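Side-chain contacts in GlcNAc-alpha-1,4-Gal-releasing endo-beta-galactosidase (Clostridium perfringens, PDB 1UPS), which probably hydrolyses O-glycosidic bonds as a calcium-binding endo-beta-galactosidase of glycoside hydrolase family 16, releasing GlcNAc-alpha-1,4-Gal: residues I25-A28 / G29-L32; T42-R45 / E46-T49; S207-P210 / T211-Y214; E120-G123 / Y124-K127; T157-W160 / F161-K164. One frame throughout, in Å; residues are numbered along the deposited sequence.

Contact 1 (I25-A28 / G29-L32); sequences IEKA and GYKL
Lys27 lies alongside the ring of Tyr30 in a local surface contact around a tight turn, where an N-terminal loop doubles back to enter strand 30-36. The two side chains point the same way. From CD to the amine, Lys27 runs over one face of the ring: CD stands 4.0 Å from the centroid of the Tyr30 ring, a CH-pi contact, and bends further out bring NZ to 4.3 Å from that centroid as an off-centre cation-pi partner. Ala28 O meets the same ring at its edge, in plane, 3.3 Å from Tyr30 CD1. The phenol oxygen is held elsewhere, by Glu220, and Lys27 makes a second cation-pi contact with Tyr130. Ile25 CG2 touches Leu32 CD2 at 3.7 Å, while Trp277 packs against Lys27, Tyr30 and Leu32. Between these side-chain pairs a water accepts from Lys27 N and donates to Tyr30 O. The backbone closes with Tyr30 N to Lys27 O at 3.0 Å. Gly29 takes a positive phi of 87° at the third position, the signature of a type II beta turn, leading into strand 30-36 of the family's beta sandwich, paired with strand 267-279.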
loop_
_atom_site.group_PDB
_atom_site.type_symbol
_atom_site.label_atom_id
_atom_site.label_comp_id
_atom_site.label_asym_id
_atom_site.label_seq_id
_atom_site.Cartn_x
_atom_site.Cartn_y
_atom_site.Cartn_z
ATOM N N ILE A 25 16.150 6.414 -13.734
ATOM C CA ILE A 25 16.732 6.551 -12.404
ATOM C C ILE A 25 16.398 7.923 -11.802
ATOM O O ILE A 25 16.137 8.042 -10.588
ATOM C CB ILE A 25 18.258 6.272 -12.449
ATOM C CG1 ILE A 25 18.501 4.772 -12.667
ATOM C CG2 ILE A 25 18.926 6.723 -11.153
ATOM C CD1 ILE A 25 19.918 4.384 -13.078
ATOM N N GLU A 26 16.388 8.951 -12.644
ATOM C CA GLU A 26 16.008 10.293 -12.190
ATOM C C GLU A 26 14.505 10.509 -12.343
ATOM O O GLU A 26 13.924 10.228 -13.401
ATOM C CB GLU A 26 16.819 11.374 -12.905
ATOM N N LYS A 27 13.887 10.975 -11.256
ATOM C CA LYS A 27 12.453 11.202 -11.172
ATOM C C LYS A 27 12.194 12.688 -10.992
ATOM O O LYS A 27 12.667 13.292 -10.024
ATOM C CB LYS A 27 11.886 10.429 -9.965
ATOM C CG LYS A 27 10.377 10.474 -9.815
ATOM C CD LYS A 27 9.902 9.689 -8.559
ATOM C CE LYS A 27 8.548 9.008 -8.800
ATOM N NZ LYS A 27 7.390 9.949 -8.873
ATOM N N ALA A 28 11.456 13.283 -11.931
ATOM C CA ALA A 28 11.165 14.720 -11.876
ATOM C C ALA A 28 10.515 15.135 -10.548
ATOM O O ALA A 28 9.532 14.527 -10.117
ATOM C CB ALA A 28 10.299 15.135 -13.051
ATOM N N GLY A 29 11.093 16.152 -9.910
ATOM C CA GLY A 29 10.598 16.687 -8.650
ATOM C C GLY A 29 11.141 15.973 -7.416
ATOM O O GLY A 29 10.781 16.322 -6.282
ATOM N N TYR A 30 12.010 14.989 -7.645
ATOM C CA TYR A 30 12.569 14.158 -6.584
ATOM C C TYR A 30 14.083 14.020 -6.703
ATOM O O TYR A 30 14.667 14.277 -7.770
ATOM C CB TYR A 30 11.956 12.755 -6.654
ATOM C CG TYR A 30 10.498 12.667 -6.266
ATOM C CD1 TYR A 30 9.492 13.049 -7.158
ATOM C CD2 TYR A 30 10.121 12.159 -5.021
ATOM C CE1 TYR A 30 8.148 12.959 -6.816
ATOM C CE2 TYR A 30 8.770 12.058 -4.658
ATOM C CZ TYR A 30 7.791 12.453 -5.570
ATOM O OH TYR A 30 6.461 12.369 -5.240
ATOM N N LYS A 31 14.700 13.594 -5.599
ATOM C CA LYS A 31 16.112 13.267 -5.548
ATOM C C LYS A 31 16.262 11.808 -5.164
ATOM O O LYS A 31 15.604 11.331 -4.238
ATOM C CB LYS A 31 16.847 14.148 -4.529
ATOM N N LEU A 32 17.122 11.089 -5.868
ATOM C CA LEU A 32 17.333 9.679 -5.542
ATOM C C LEU A 32 18.089 9.551 -4.211
ATOM O O LEU A 32 19.164 10.136 -4.050
ATOM C CB LEU A 32 18.093 8.978 -6.677
ATOM C CG LEU A 32 18.303 7.474 -6.496
ATOM C CD1 LEU A 32 16.985 6.709 -6.668
ATOM C CD2 LEU A 32 19.371 6.969 -7.475
HETATM O O HOH W 1 15.523 11.868 -9.143
#

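Contact 2 (T42-R45 / E46-T49); sequences TLDR and EKWT
Asp44, Trp48 and Arg45 carry this local contact, a compact loop folded around the carbonyl of Asp44. Two amides share that oxygen. Trp48 N, 3.0 Å from Asp44 O, approaches nearly head-on to the carbonyl, whereas Lys47 N, also 3.0 Å from Asp44 O, comes from above the carbonyl plane. The carboxylate of Asp44 adds an Asx turn: with CG trans to the backbone N (chi1 -173°), OD1 reaches forward to accept from Glu46 N at 3.0 Å, on its anti side and somewhat out of plane. The other oxygen, OD2, lies beside the extended chain of Lys47 and forms only a long salt bridge, 3.8 Å to Lys47 NZ; the amine has a firmer partner in the carbonyl of Ser35. Trp48 receives Leu43 at its base, where Leu43 CD2 meets Trp48 CB at 3.8 Å, the two side chains crossing at about a right angle. Arg45 contributes mainly through its backbone: its CA-H points at Trp48 O, and a water donates to Arg45 O and, weakly, to Trp48 O. Its guanidinium leaves to form a salt bridge with Asp50. The loop follows strand 30-36, to which Trp48 NE1 is tied through Asp36; Leu43 and Trp48 pack on Ile98 of strand 94-99, and Leu43 and Arg45 reach Tyr67 of strand 66-70.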
loop_
_atom_site.group_PDB
_atom_site.type_symbol
_atom_site.label_atom_id
_atom_site.label_comp_id
_atom_site.label_asym_id
_atom_site.label_seq_id
_atom_site.Cartn_x
_atom_site.Cartn_y
_atom_site.Cartn_z
ATOM N N THR A 42 27.589 -10.178 -6.622
ATOM C CA THR A 42 27.526 -10.261 -5.163
ATOM C C THR A 42 26.586 -9.227 -4.557
ATOM O O THR A 42 26.432 -8.110 -5.081
ATOM C CB THR A 42 28.914 -10.117 -4.519
ATOM O OG1 THR A 42 29.424 -8.823 -4.810
ATOM C CG2 THR A 42 29.936 -11.032 -5.169
ATOM N N LEU A 43 25.986 -9.609 -3.434
ATOM C CA LEU A 43 25.105 -8.726 -2.691
ATOM C C LEU A 43 25.936 -7.599 -2.080
ATOM O O LEU A 43 27.003 -7.854 -1.521
ATOM C CB LEU A 43 24.418 -9.513 -1.582
ATOM C CG LEU A 43 23.334 -8.783 -0.794
ATOM C CD1 LEU A 43 22.092 -8.561 -1.663
ATOM C CD2 LEU A 43 22.964 -9.612 0.428
ATOM N N ASP A 44 25.447 -6.367 -2.185
ATOM C CA ASP A 44 26.156 -5.205 -1.640
ATOM C C ASP A 44 25.967 -5.183 -0.129
ATOM O O ASP A 44 24.886 -4.842 0.370
ATOM C CB ASP A 44 25.615 -3.915 -2.267
ATOM C CG ASP A 44 26.416 -2.681 -1.883
ATOM O OD1 ASP A 44 27.099 -2.669 -0.838
ATOM O OD2 ASP A 44 26.420 -1.663 -2.593
ATOM N N ARG A 45 27.017 -5.540 0.602
ATOM C CA ARG A 45 26.893 -5.704 2.049
ATOM C C ARG A 45 26.916 -4.377 2.818
ATOM O O ARG A 45 26.774 -4.349 4.049
ATOM C CB ARG A 45 27.941 -6.701 2.557
ATOM C CG ARG A 45 27.698 -8.091 1.980
ATOM C CD ARG A 45 28.442 -9.211 2.663
ATOM N NE ARG A 45 28.155 -10.495 2.019
ATOM C CZ ARG A 45 27.119 -11.282 2.329
ATOM N NH1 ARG A 45 26.269 -10.930 3.292
ATOM N NH2 ARG A 45 26.945 -12.434 1.686
ATOM N N GLU A 46 27.081 -3.277 2.090
ATOM C CA GLU A 46 26.886 -1.963 2.683
ATOM C C GLU A 46 25.398 -1.607 2.714
ATOM O O GLU A 46 24.998 -0.670 3.411
ATOM C CB GLU A 46 27.704 -0.891 1.933
ATOM C CG GLU A 46 29.214 -0.961 2.179
ATOM C CD GLU A 46 29.600 -0.882 3.653
ATOM O OE1 GLU A 46 30.429 -1.711 4.097
ATOM O OE2 GLU A 46 29.089 0.009 4.374
ATOM N N LYS A 47 24.575 -2.360 1.982
ATOM C CA LYS A 47 23.129 -2.075 1.898
ATOM C C LYS A 47 22.260 -3.161 2.534
ATOM O O LYS A 47 21.192 -2.864 3.095
ATOM C CB LYS A 47 22.714 -1.898 0.430
ATOM C CG LYS A 47 23.400 -0.733 -0.260
ATOM C CD LYS A 47 23.021 -0.593 -1.729
ATOM C CE LYS A 47 23.696 0.687 -2.304
ATOM N NZ LYS A 47 23.691 0.737 -3.784
ATOM N N TRP A 48 22.711 -4.414 2.425
ATOM C CA TRP A 48 21.899 -5.585 2.797
ATOM C C TRP A 48 22.650 -6.588 3.659
ATOM O O TRP A 48 23.871 -6.791 3.494
ATOM C CB TRP A 48 21.425 -6.343 1.536
ATOM C CG TRP A 48 20.696 -5.485 0.561
ATOM C CD1 TRP A 48 21.201 -4.936 -0.588
ATOM C CD2 TRP A 48 19.335 -5.051 0.652
ATOM N NE1 TRP A 48 20.229 -4.199 -1.226
ATOM C CE2 TRP A 48 19.081 -4.232 -0.477
ATOM C CE3 TRP A 48 18.298 -5.264 1.581
ATOM C CZ2 TRP A 48 17.830 -3.646 -0.722
ATOM C CZ3 TRP A 48 17.047 -4.675 1.345
ATOM C CH2 TRP A 48 16.832 -3.861 0.202
ATOM N N THR A 49 21.900 -7.249 4.537
ATOM C CA THR A 49 22.333 -8.515 5.098
ATOM C C THR A 49 21.504 -9.667 4.506
ATOM O O THR A 49 20.341 -9.473 4.142
ATOM C CB THR A 49 22.310 -8.479 6.645
ATOM O OG1 THR A 49 22.889 -9.693 7.149
ATOM C CG2 THR A 49 20.870 -8.445 7.230
HETATM O O HOH W 2 26.047 -6.373 5.979
#

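Contact 3 (S207-P210 / T211-Y214); sequences SGDP and TSEY
Asp209 is bonded three times to the residues that follow it, through its carboxylate, its amide and its carbonyl. The shortest of the three runs from Ser212 OG to Asp209 OD1, 2.7 Å, and uses the anti lone pair of the carboxylate oxygen. Glu213 reaches back with an extended chain to take the amide: Asp209 N to Glu213 OE2 is 2.9 Å and nearly straight at 169°, although the donor stands well above the carboxylate plane. The third bond, Ser212 N to Asp209 O at 3.1 Å, closes a turn whose inner residues, Pro210 and Thr211, have the backbone angles of a type I beta turn. It lies in the loop between strands 199-204 and 215-221, linking the two sheets of the family 16 beta sandwich. The serine torsion explains the first bond: OG sits between the backbone N and the carbonyl carbon (chi1 70°), which turns it to the Asp209 side. On the remaining carboxylate oxygen, a water accepts from Thr211 N at 2.9 Å and donates weakly to Asp209 OD2, so that water joins the carboxylate to the Thr211 amide. Glu213 OE2 is also hydrogen-bonded to His215 NE2, which may ease the proximity of the two carboxylates. Packing lies further out. The Pro210 ring rests on Val205 and Leu137, and the Glu213 side chain touches Lys18 and Asp19. Within the turn, Glu213 CB lies against the Asp209 carbonyl, 3.5 Å from Asp209 O.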
loop_
_atom_site.group_PDB
_atom_site.type_symbol
_atom_site.label_atom_id
_atom_site.label_comp_id
_atom_site.label_asym_id
_atom_site.label_seq_id
_atom_site.Cartn_x
_atom_site.Cartn_y
_atom_site.Cartn_z
ATOM N N SER A 207 -3.753 -4.922 -15.638
ATOM C CA SER A 207 -3.135 -5.348 -16.898
ATOM C C SER A 207 -1.920 -6.205 -16.622
ATOM O O SER A 207 -1.336 -6.138 -15.534
ATOM C CB SER A 207 -2.710 -4.137 -17.739
ATOM O OG SER A 207 -1.854 -3.299 -16.991
ATOM N N GLY A 208 -1.544 -7.015 -17.609
ATOM C CA GLY A 208 -0.325 -7.800 -17.507
ATOM C C GLY A 208 -0.465 -9.109 -16.740
ATOM O O GLY A 208 -1.527 -9.428 -16.190
ATOM N N ASP A 209 0.637 -9.861 -16.740
ATOM C CA ASP A 209 0.749 -11.183 -16.136
ATOM C C ASP A 209 1.952 -11.165 -15.192
ATOM O O ASP A 209 3.087 -11.414 -15.617
ATOM C CB ASP A 209 0.972 -12.237 -17.247
ATOM C CG ASP A 209 0.743 -13.671 -16.765
ATOM O OD1 ASP A 209 1.570 -14.576 -17.080
ATOM O OD2 ASP A 209 -0.235 -13.996 -16.069
ATOM N N PRO A 210 1.736 -10.817 -13.923
ATOM C CA PRO A 210 2.856 -10.630 -12.989
ATOM C C PRO A 210 3.844 -11.802 -12.850
ATOM O O PRO A 210 4.976 -11.519 -12.489
ATOM C CB PRO A 210 2.148 -10.362 -11.651
ATOM C CG PRO A 210 0.889 -9.622 -12.098
ATOM C CD PRO A 210 0.442 -10.485 -13.289
ATOM N N THR A 211 3.436 -13.045 -13.125
ATOM C CA THR A 211 4.330 -14.208 -12.942
ATOM C C THR A 211 5.155 -14.589 -14.181
ATOM O O THR A 211 5.988 -15.504 -14.121
ATOM C CB THR A 211 3.562 -15.457 -12.435
ATOM O OG1 THR A 211 2.633 -15.923 -13.446
ATOM C CG2 THR A 211 2.694 -15.111 -11.221
ATOM N N SER A 212 4.956 -13.872 -15.288
ATOM C CA SER A 212 5.769 -14.104 -16.493
ATOM C C SER A 212 6.441 -12.843 -17.040
ATOM O O SER A 212 7.172 -12.900 -18.055
ATOM C CB SER A 212 4.930 -14.756 -17.601
ATOM O OG SER A 212 3.983 -13.836 -18.119
ATOM N N GLU A 213 6.181 -11.712 -16.386
ATOM C CA GLU A 213 6.632 -10.388 -16.854
ATOM C C GLU A 213 7.173 -9.537 -15.696
ATOM O O GLU A 213 6.717 -9.654 -14.560
ATOM C CB GLU A 213 5.449 -9.633 -17.477
ATOM C CG GLU A 213 4.825 -10.336 -18.675
ATOM C CD GLU A 213 3.411 -9.868 -18.998
ATOM O OE1 GLU A 213 2.835 -10.437 -19.948
ATOM O OE2 GLU A 213 2.874 -8.956 -18.319
ATOM N N TYR A 214 8.112 -8.641 -15.998
ATOM C CA TYR A 214 8.486 -7.621 -15.028
ATOM C C TYR A 214 7.404 -6.549 -14.996
ATOM O O TYR A 214 6.951 -6.083 -16.066
ATOM C CB TYR A 214 9.809 -6.964 -15.400
ATOM C CG TYR A 214 10.988 -7.828 -15.055
ATOM C CD1 TYR A 214 11.538 -7.813 -13.763
ATOM C CD2 TYR A 214 11.537 -8.682 -16.010
ATOM C CE1 TYR A 214 12.663 -8.617 -13.448
ATOM C CE2 TYR A 214 12.639 -9.485 -15.712
ATOM C CZ TYR A 214 13.185 -9.462 -14.424
ATOM O OH TYR A 214 14.273 -10.272 -14.144
HETATM O O HOH W 3 0.737 -14.025 -13.674
#

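Contact 4 (E120-G123 / Y124-K127); sequences EWRG and YTTK
A bend at chi3 of Arg122 (78°) and the rotation of Thr125 that sets OG1 between its backbone N and carbonyl carbon (chi1 53°) bring a guanidinium and a hydroxyl together across the bend of the chain at Gly123. Arg122 NE donates to Thr125 OG1 at 2.9 Å, the oxygen lying by the guanidinium edge but tilted a little from its plane. The side chains cross at about a right angle, and the methyl comes along with the hydroxyl: Thr125 CG2 is 3.7 Å from Arg122 NE. At another corner, Arg122 NH2 makes a salt bridge to Glu120 OE2, 2.9 Å, with the carboxylate oxygen in the guanidinium plane. These residues connect the small two-stranded antiparallel sheet of 101-102 and 121-122 to strand 129-136 of the large sheet in the beta sandwich, a short, irregular link at the surface. Three acidic groups share the arginine, since NH2 also pairs with Asp155 and NH1 with Glu245; they probably fix the rotation of the flat group. Glu245 OE1 is in turn hydrogen-bonded to Thr125 OG1, so that it bonds both the hydroxyl and the guanidinium. Tyr124 points the other way, its ring stacked on Phe34 and its hydroxyl bonded to Asp33. At the bend, Gly123 N stands 3.5 Å above the plane of the Trp121 ring, toward its rim.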
loop_
_atom_site.group_PDB
_atom_site.type_symbol
_atom_site.label_atom_id
_atom_site.label_comp_id
_atom_site.label_asym_id
_atom_site.label_seq_id
_atom_site.Cartn_x
_atom_site.Cartn_y
_atom_site.Cartn_z
ATOM N N GLU A 120 23.835 -3.339 16.321
ATOM C CA GLU A 120 22.949 -2.612 15.415
ATOM C C GLU A 120 23.663 -2.184 14.148
ATOM O O GLU A 120 24.746 -1.576 14.196
ATOM C CB GLU A 120 22.328 -1.412 16.132
ATOM C CG GLU A 120 21.311 -0.646 15.292
ATOM C CD GLU A 120 20.763 0.577 16.011
ATOM O OE1 GLU A 120 21.012 0.746 17.234
ATOM O OE2 GLU A 120 20.064 1.371 15.359
ATOM N N TRP A 121 23.045 -2.513 13.011
ATOM C CA TRP A 121 23.545 -2.098 11.701
ATOM C C TRP A 121 22.375 -1.654 10.812
ATOM O O TRP A 121 21.303 -2.271 10.819
ATOM C CB TRP A 121 24.367 -3.239 11.057
ATOM C CG TRP A 121 24.706 -2.990 9.608
ATOM C CD1 TRP A 121 25.795 -2.312 9.106
ATOM C CD2 TRP A 121 23.940 -3.409 8.479
ATOM N NE1 TRP A 121 25.739 -2.280 7.731
ATOM C CE2 TRP A 121 24.608 -2.946 7.317
ATOM C CE3 TRP A 121 22.751 -4.147 8.325
ATOM C CZ2 TRP A 121 24.134 -3.207 6.019
ATOM C CZ3 TRP A 121 22.261 -4.377 7.036
ATOM C CH2 TRP A 121 22.960 -3.914 5.901
ATOM N N ARG A 122 22.575 -0.567 10.067
ATOM C CA ARG A 122 21.513 -0.001 9.250
ATOM C C ARG A 122 22.049 0.256 7.848
ATOM O O ARG A 122 22.792 1.232 7.621
ATOM C CB ARG A 122 20.954 1.297 9.867
ATOM C CG ARG A 122 20.537 1.158 11.348
ATOM C CD ARG A 122 20.209 2.471 12.010
ATOM N NE ARG A 122 18.889 3.016 11.680
ATOM C CZ ARG A 122 17.828 2.952 12.483
ATOM N NH1 ARG A 122 16.684 3.520 12.120
ATOM N NH2 ARG A 122 17.905 2.305 13.650
ATOM N N GLY A 123 21.692 -0.639 6.928
ATOM C CA GLY A 123 22.015 -0.490 5.514
ATOM C C GLY A 123 21.230 0.648 4.893
ATOM O O GLY A 123 21.804 1.553 4.252
ATOM N N TYR A 124 19.912 0.607 5.075
ATOM C CA TYR A 124 19.035 1.700 4.675
ATOM C C TYR A 124 17.773 1.725 5.521
ATOM O O TYR A 124 16.943 0.813 5.447
ATOM C CB TYR A 124 18.655 1.616 3.186
ATOM C CG TYR A 124 17.868 2.837 2.729
ATOM C CD1 TYR A 124 18.475 4.097 2.678
ATOM C CD2 TYR A 124 16.515 2.735 2.372
ATOM C CE1 TYR A 124 17.759 5.224 2.273
ATOM C CE2 TYR A 124 15.780 3.861 1.983
ATOM C CZ TYR A 124 16.421 5.100 1.929
ATOM O OH TYR A 124 15.729 6.218 1.536
ATOM N N THR A 125 17.641 2.766 6.332
ATOM C CA THR A 125 16.418 2.998 7.087
ATOM C C THR A 125 16.011 4.443 6.842
ATOM O O THR A 125 16.868 5.349 6.863
ATOM C CB THR A 125 16.647 2.793 8.604
ATOM O OG1 THR A 125 17.760 3.592 9.020
ATOM C CG2 THR A 125 17.091 1.332 8.919
ATOM N N THR A 126 14.719 4.685 6.648
ATOM C CA THR A 126 14.264 6.049 6.358
ATOM C C THR A 126 12.801 6.266 6.751
ATOM O O THR A 126 12.076 5.298 6.974
ATOM C CB THR A 126 14.529 6.379 4.851
ATOM O OG1 THR A 126 14.613 7.803 4.653
ATOM C CG2 THR A 126 13.345 5.969 3.974
ATOM N N LYS A 127 12.384 7.532 6.845
ATOM C CA LYS A 127 10.975 7.866 7.066
ATOM C C LYS A 127 10.482 8.712 5.886
ATOM O O LYS A 127 11.057 9.771 5.594
ATOM C CB LYS A 127 10.819 8.628 8.393
ATOM C CG LYS A 127 9.398 9.131 8.687
ATOM C CD LYS A 127 9.288 9.915 10.024
ATOM C CE LYS A 127 10.124 11.185 10.025
ATOM N NZ LYS A 127 10.223 11.786 11.397
#

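Contact 5 (T157-W160 / F161-K164); sequences TNDW and FNSK
Asp159 and Asn162 form the polar half of this local contact, and Trp160 and Phe161 the aromatic half. Among the hydrogen bonds, both carboxylate oxygens of Asp159 are used. OD2 accepts from the side-chain amide, Asn162 ND2 to Asp159 OD2 being 2.9 Å, on the syn side and within the amide plane. OD1 accepts twice, from Asn162 N at 3.0 Å and from Thr157 OG1, which lies 2.8 Å from Asp159 OD1; the two donors come from opposite faces of the carboxylate. With CG placed between its backbone N and carbonyl carbon (chi1 74°), the aspartate side chain turns back over its own backbone to make this possible. The main chain adds Ser163 N to Trp160 O at 3.1 Å, closing a type I beta turn from Trp160 to Ser163.

The aromatic contact is T-shaped: the edge of the Trp160 five-membered ring faces the Phe161 ring, planes at 84° and centroids 4.9 Å apart. Trp160 CD1 stands over the centre of the phenyl face, 3.6 Å from Phe161 CD2. Van der Waals contacts fill in elsewhere. Thr157 CG2 rests against the Asn162 carbonyl, at 3.4 Å from Asn162 O, and Ser163 CB sits near Asp159 O, while the serine hydroxyl turns to Asp156. The turn lies in the loop between strands 145-152 and 168-170, where Trp160 packs on Asn108, Gln154 and Thr166. With three donors on one carboxylate, Asp159 is probably held as the anion and its rotation fixed, so one side chain ties three residues of an irregular loop together.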
loop_
_atom_site.group_PDB
_atom_site.type_symbol
_atom_site.label_atom_id
_atom_site.label_comp_id
_atom_site.label_asym_id
_atom_site.label_seq_id
_atom_site.Cartn_x
_atom_site.Cartn_y
_atom_site.Cartn_z
ATOM N N THR A 157 12.585 2.672 22.011
ATOM C CA THR A 157 13.092 1.900 23.162
ATOM C C THR A 157 14.195 0.901 22.825
ATOM O O THR A 157 14.833 0.344 23.734
ATOM C CB THR A 157 11.972 1.070 23.772
ATOM O OG1 THR A 157 11.435 0.216 22.755
ATOM C CG2 THR A 157 10.821 1.946 24.172
ATOM N N ASN A 158 14.342 0.590 21.540
ATOM C CA ASN A 158 15.249 -0.464 21.090
ATOM C C ASN A 158 14.923 -1.823 21.700
ATOM O O ASN A 158 15.789 -2.674 21.842
ATOM C CB ASN A 158 16.716 -0.075 21.321
ATOM C CG ASN A 158 17.041 1.276 20.721
ATOM O OD1 ASN A 158 16.842 1.486 19.507
ATOM N ND2 ASN A 158 17.526 2.225 21.572
ATOM N N ASP A 159 13.668 -2.002 22.076
ATOM C CA ASP A 159 13.169 -3.333 22.402
ATOM C C ASP A 159 11.849 -3.544 21.669
ATOM O O ASP A 159 11.491 -2.703 20.832
ATOM C CB ASP A 159 13.111 -3.543 23.917
ATOM C CG ASP A 159 11.982 -2.792 24.607
ATOM O OD1 ASP A 159 11.041 -2.256 23.964
ATOM O OD2 ASP A 159 11.968 -2.706 25.858
ATOM N N TRP A 160 11.140 -4.644 21.951
ATOM C CA TRP A 160 9.811 -4.867 21.351
ATOM C C TRP A 160 8.679 -4.474 22.295
ATOM O O TRP A 160 7.798 -3.689 21.941
ATOM C CB TRP A 160 9.634 -6.345 20.929
ATOM C CG TRP A 160 8.223 -6.668 20.476
ATOM C CD1 TRP A 160 7.230 -7.275 21.213
ATOM C CD2 TRP A 160 7.649 -6.387 19.193
ATOM N NE1 TRP A 160 6.075 -7.379 20.471
ATOM C CE2 TRP A 160 6.310 -6.855 19.218
ATOM C CE3 TRP A 160 8.135 -5.781 18.017
ATOM C CZ2 TRP A 160 5.455 -6.750 18.114
ATOM C CZ3 TRP A 160 7.281 -5.680 16.906
ATOM C CH2 TRP A 160 5.954 -6.156 16.968
ATOM N N PHE A 161 8.694 -5.016 23.513
ATOM C CA PHE A 161 7.517 -4.904 24.367
ATOM C C PHE A 161 7.167 -3.479 24.812
ATOM O O PHE A 161 5.982 -3.164 25.052
ATOM C CB PHE A 161 7.627 -5.885 25.541
ATOM C CG PHE A 161 7.512 -7.315 25.108
ATOM C CD1 PHE A 161 8.635 -8.130 25.051
ATOM C CD2 PHE A 161 6.286 -7.825 24.694
ATOM C CE1 PHE A 161 8.530 -9.465 24.630
ATOM C CE2 PHE A 161 6.169 -9.158 24.273
ATOM C CZ PHE A 161 7.298 -9.962 24.228
ATOM N N ASN A 162 8.172 -2.607 24.864
ATOM C CA ASN A 162 7.920 -1.213 25.218
ATOM C C ASN A 162 7.905 -0.251 24.026
ATOM O O ASN A 162 7.566 0.919 24.180
ATOM C CB ASN A 162 8.894 -0.745 26.285
ATOM C CG ASN A 162 8.797 -1.578 27.543
ATOM O OD1 ASN A 162 7.797 -1.517 28.253
ATOM N ND2 ASN A 162 9.817 -2.396 27.800
ATOM N N SER A 163 8.214 -0.769 22.842
ATOM C CA SER A 163 8.209 0.050 21.633
ATOM C C SER A 163 6.789 0.282 21.113
ATOM O O SER A 163 5.937 -0.631 21.148
ATOM C CB SER A 163 9.034 -0.612 20.528
ATOM O OG SER A 163 9.088 0.220 19.373
ATOM N N LYS A 164 6.560 1.488 20.590
ATOM C CA LYS A 164 5.359 1.790 19.832
ATOM C C LYS A 164 5.725 2.035 18.346
ATOM O O LYS A 164 4.890 2.507 17.585
ATOM C CB LYS A 164 4.667 3.035 20.389
ATOM C CG LYS A 164 4.056 2.886 21.787
#

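All five contacts are local, between residues close in sequence, within the family 16 domain, and differ in their chemistry. Contacts 1 and 4 lie at the surface, without buried residues among those that touch; contact 1 relies on a lysine over a ring, contact 4 on an arginine shared by a hydroxyl and carboxylates. Contacts 2, 3 and 5 are partly buried and centre on an aspartate that bonds to later residues of its own loop. Contact 1 includes the start of strand 30-36 and contact 2 lies in the loop after it, while contacts 3 and 5 stand on opposite sides of the chain's centre, about 40 Å apart between centres. Only contacts 2 and 4 touch, where the Trp121 ring packs against the backbone of residues 45-48.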